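Local structure of transcriptional regulator (7DE9) at residues Glu10-Val13 / Gly14-Ile17; Ser34-Ala37 / Ala38-Lys41. The protein acts as a cohesin cofactor in sister chromatid cohesion and DNA repair, and through the tudor domain described here binds a monomethylated histone H3 tail. All blocks are in the same frame, centred on the assembly; numbering follows the deposited sequence.

How the contacts relate
Contact 1 is partly buried, its centre about 8 Å from the centre of the chain, whereas contact 2 is a surface hairpin whose centre lies about 12 Å from that same point. Both reach the same antiparallel sheet: 10-17 ends in the first residues of strand 16-21, and contact 2 joins the neighbouring strand 26-36 to strand 41-46. Their chemistry follows their place. Contact 1 combines one backbone hydrogen bond with apolar packing of Leu12 and Ile17, while contact 2 relies on paired backbone bonds, a carboxylate grip and one Asp36-Lys39 salt bridge. The two touch where Val13 CG2 packs 3.7 Å from Tyr35 CB and Glu10 N comes within 3.5 Å of Tyr35 CD2.

Contact 1 of 2, residues Glu10-Val13 / Gly14-Ile17; sequences ESLV and GSRI
Leu12 and Ser15 close a type II beta turn, with Val13 and Gly14 at its two corners. Gly14 comes first, holding the third position of the turn at positive phi (97°), a conformation glycine adopts readily. At Ser15 the chain turns back: its N donates to Leu12 O over 3.0 Å, with 156° at the hydrogen. The serine CB lies 3.2 Å from Leu12 O and 4.1 Å from Leu12 CD1, so it borders both the carbonyl and one methyl of the leucine. Strand 16-21 then begins, and Ile17 turns its CB back toward the preceding segment. Its CG2 branch meets Leu12 CD1 at 4.4 Å, a loose methyl-to-methyl contact. The leucine reaches forward because CG stands anti to its backbone N (chi1 -164°). Val32 and Trp61 touch both apolar side chains, placing them in the interior of the tudor domain, an SH3-like small beta barrel. The Ser15-Leu12 bond thus closes the turn, and backbone bonds from Gly14 and Ser15 to Val32 tie it to strand 26-36, while the leucine and isoleucine join the entry to the first strand to the apolar core by dispersion contacts.

Contact 2 of 2, residues Ser34-Ala37 / Ala38-Lys41; sequences SYDA and AKKK
The Asp36 side chain meets Ala38, Lys39 and Lys41 with nearly every one of its atoms. Its CB lies beside Lys41 CB at 4.1 Å, as expected for antiparallel partners whose side chains leave the same face of the sheet. CG stands anti to the backbone N (chi1 -179°), which carries the carboxylate over the reversing chain. There OD1 accepts Lys39 N at 2.8 Å, on its anti side and 34° out of the carboxylate plane, and also borders Ala38 CB. OD2 takes Lys39 NZ at 2.8 Å in a salt bridge, approached from the syn side; the lysine bends at its last torsion to bring the ammonium round. One aspartate therefore grips both the backbone and the tip of Lys39, which should limit rotation of the carboxylate.

This grip belongs to the hairpin joining strands 26-36 and 41-46. Asp36 and Lys41 form an antiparallel hydrogen-bonded pair: Asp36 N donates to Lys41 O at 2.7 Å and Lys41 N to Asp36 O at 3.1 Å. Lys40 and Lys41 both face Asp36, a G1 beta bulge in which Lys40 adopts positive phi (56°).

Tyr35 flanks the same pairing: its CD1 approaches Lys41 O at 3.1 Å, obliquely to the ring, and its OH passes near Lys40 CA. The tyrosine and Lys40 side chains run alongside each other, pointing the same way, and Lys40 NZ goes on to hydrogen-bond Tyr55 OH. Lys41, bent along its chain, returns NZ to Lys39 O at 2.8 Å.

Contact 1 of 2, residues Glu10-Val13 / Gly14-Ile17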
loop_
_atom_site.group_PDB
_atom_site.type_symbol
_atom_site.label_atom_id
_atom_site.label_comp_id
_atom_site.label_asym_id
_atom_site.label_seq_id
_atom_site.Cartn_x
_atom_site.Cartn_y
_atom_site.Cartn_z
ATOM N N GLU A 10 -6.845 4.358 -9.819
ATOM C CA GLU A 10 -6.935 5.707 -9.286
ATOM C C GLU A 10 -8.034 5.810 -8.232
ATOM O O GLU A 10 -7.975 6.666 -7.348
ATOM C CB GLU A 10 -7.177 6.707 -10.417
ATOM C CG GLU A 10 -6.834 8.143 -10.059
ATOM C CD GLU A 10 -6.697 9.026 -11.285
ATOM O OE1 GLU A 10 -6.473 8.480 -12.386
ATOM O OE2 GLU A 10 -6.816 10.263 -11.151
ATOM N N SER A 11 -9.022 4.926 -8.308
ATOM C CA SER A 11 -10.158 5.002 -7.393
ATOM C C SER A 11 -9.774 4.675 -5.947
ATOM O O SER A 11 -10.529 4.961 -5.021
ATOM C CB SER A 11 -11.272 4.063 -7.854
ATOM O OG SER A 11 -10.827 2.716 -7.859
ATOM N N LEU A 12 -8.602 4.082 -5.753
ATOM C CA LEU A 12 -8.179 3.650 -4.425
ATOM C C LEU A 12 -7.612 4.799 -3.593
ATOM O O LEU A 12 -7.526 4.709 -2.363
ATOM C CB LEU A 12 -7.143 2.531 -4.547
ATOM C CG LEU A 12 -6.882 1.714 -3.286
ATOM C CD1 LEU A 12 -8.166 1.060 -2.803
ATOM C CD2 LEU A 12 -5.821 0.673 -3.569
ATOM N N VAL A 13 -7.216 5.873 -4.267
ATOM C CA VAL A 13 -6.614 7.012 -3.590
ATOM C C VAL A 13 -7.572 7.548 -2.540
ATOM O O VAL A 13 -8.773 7.648 -2.781
ATOM C CB VAL A 13 -6.236 8.128 -4.584
ATOM C CG1 VAL A 13 -5.694 9.339 -3.847
ATOM C CG2 VAL A 13 -5.210 7.609 -5.596
ATOM N N GLY A 14 -7.044 7.847 -1.358
ATOM C CA GLY A 14 -7.852 8.370 -0.274
ATOM C C GLY A 14 -8.282 7.301 0.712
ATOM O O GLY A 14 -8.653 7.606 1.845
ATOM N N SER A 15 -8.226 6.046 0.281
ATOM C CA SER A 15 -8.649 4.928 1.112
ATOM C C SER A 15 -7.597 4.510 2.130
ATOM O O SER A 15 -6.397 4.540 1.856
ATOM C CB SER A 15 -9.004 3.722 0.243
ATOM O OG SER A 15 -10.152 3.991 -0.545
ATOM N N ARG A 16 -8.067 4.121 3.309
ATOM C CA ARG A 16 -7.226 3.464 4.294
ATOM C C ARG A 16 -7.164 1.986 3.965
ATOM O O ARG A 16 -8.197 1.338 3.787
ATOM C CB ARG A 16 -7.765 3.664 5.708
ATOM C CG ARG A 16 -7.652 5.078 6.244
ATOM C CD ARG A 16 -8.645 5.298 7.381
ATOM N NE ARG A 16 -10.028 5.224 6.913
ATOM C CZ ARG A 16 -11.093 5.444 7.679
ATOM N NH1 ARG A 16 -10.940 5.748 8.961
ATOM N NH2 ARG A 16 -12.313 5.357 7.163
ATOM N N ILE A 17 -5.953 1.453 3.876
ATOM C CA ILE A 17 -5.774 0.045 3.576
ATOM C C ILE A 17 -4.793 -0.598 4.541
ATOM O O ILE A 17 -4.084 0.085 5.278
ATOM C CB ILE A 17 -5.277 -0.175 2.135
ATOM C CG1 ILE A 17 -3.844 0.329 1.962
ATOM C CG2 ILE A 17 -6.210 0.499 1.131
ATOM C CD1 ILE A 17 -3.281 0.046 0.583
#

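Contact 2 of 2, residues Ser34-Ala37 / Ala38-Lys41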
loop_
_atom_site.group_PDB
_atom_site.type_symbol
_atom_site.label_atom_id
_atom_site.label_comp_id
_atom_site.label_asym_id
_atom_site.label_seq_id
_atom_site.Cartn_x
_atom_site.Cartn_y
_atom_site.Cartn_z
ATOM N N SER A 34 -1.652 8.732 -3.377
ATOM C CA SER A 34 -1.683 9.053 -4.797
ATOM C C SER A 34 -1.536 7.820 -5.670
ATOM O O SER A 34 -1.228 6.736 -5.182
ATOM C CB SER A 34 -0.584 10.055 -5.143
ATOM O OG SER A 34 0.676 9.553 -4.755
ATOM N N TYR A 35 -1.761 8.010 -6.966
ATOM C CA TYR A 35 -1.638 6.951 -7.964
ATOM C C TYR A 35 -0.945 7.468 -9.221
ATOM O O TYR A 35 -1.350 8.478 -9.805
ATOM C CB TYR A 35 -3.013 6.385 -8.322
ATOM C CG TYR A 35 -2.997 5.314 -9.392
ATOM C CD1 TYR A 35 -2.403 4.081 -9.160
ATOM C CD2 TYR A 35 -3.599 5.530 -10.624
ATOM C CE1 TYR A 35 -2.397 3.100 -10.133
ATOM C CE2 TYR A 35 -3.601 4.560 -11.596
ATOM C CZ TYR A 35 -2.999 3.346 -11.348
ATOM O OH TYR A 35 -3.005 2.378 -12.329
ATOM N N ASP A 36 0.104 6.766 -9.631
ATOM C CA ASP A 36 0.823 7.083 -10.857
ATOM C C ASP A 36 0.284 6.202 -11.971
ATOM O O ASP A 36 0.560 5.003 -12.009
ATOM C CB ASP A 36 2.326 6.871 -10.659
ATOM C CG ASP A 36 3.144 7.217 -11.890
ATOM O OD1 ASP A 36 2.851 6.692 -12.986
ATOM O OD2 ASP A 36 4.098 8.013 -11.756
ATOM N N ALA A 37 -0.477 6.806 -12.876
ATOM C CA ALA A 37 -1.198 6.064 -13.906
ATOM C C ALA A 37 -0.271 5.324 -14.862
ATOM O O ALA A 37 -0.537 4.183 -15.232
ATOM C CB ALA A 37 -2.101 7.002 -14.682
ATOM N N ALA A 38 0.814 5.978 -15.264
ATOM C CA ALA A 38 1.719 5.406 -16.258
ATOM C C ALA A 38 2.490 4.209 -15.713
ATOM O O ALA A 38 2.744 3.249 -16.439
ATOM C CB ALA A 38 2.680 6.454 -16.753
ATOM N N LYS A 39 2.866 4.272 -14.441
ATOM C CA LYS A 39 3.672 3.212 -13.833
ATOM C C LYS A 39 2.818 2.220 -13.049
ATOM O O LYS A 39 3.325 1.203 -12.567
ATOM C CB LYS A 39 4.736 3.804 -12.905
ATOM C CG LYS A 39 5.637 4.853 -13.538
ATOM C CD LYS A 39 6.580 5.443 -12.493
ATOM C CE LYS A 39 7.316 6.664 -13.017
ATOM N NZ LYS A 39 6.388 7.791 -13.309
ATOM N N LYS A 40 1.530 2.537 -12.926
ATOM C CA LYS A 40 0.573 1.755 -12.146
ATOM C C LYS A 40 1.052 1.588 -10.694
ATOM O O LYS A 40 1.027 0.496 -10.121
ATOM C CB LYS A 40 0.317 0.405 -12.814
ATOM C CG LYS A 40 -0.259 0.544 -14.234
ATOM C CD LYS A 40 -1.264 -0.557 -14.545
ATOM C CE LYS A 40 -0.559 -1.860 -14.887
ATOM N NZ LYS A 40 -1.361 -3.087 -14.585
ATOM N N LYS A 41 1.468 2.705 -10.110
ATOM C CA LYS A 41 2.001 2.738 -8.757
ATOM C C LYS A 41 1.078 3.488 -7.801
ATOM O O LYS A 41 0.532 4.533 -8.151
ATOM C CB LYS A 41 3.376 3.406 -8.747
ATOM C CG LYS A 41 4.467 2.651 -9.487
ATOM C CD LYS A 41 4.812 1.367 -8.768
ATOM C CE LYS A 41 4.472 0.163 -9.623
ATOM N NZ LYS A 41 5.305 0.104 -10.860
#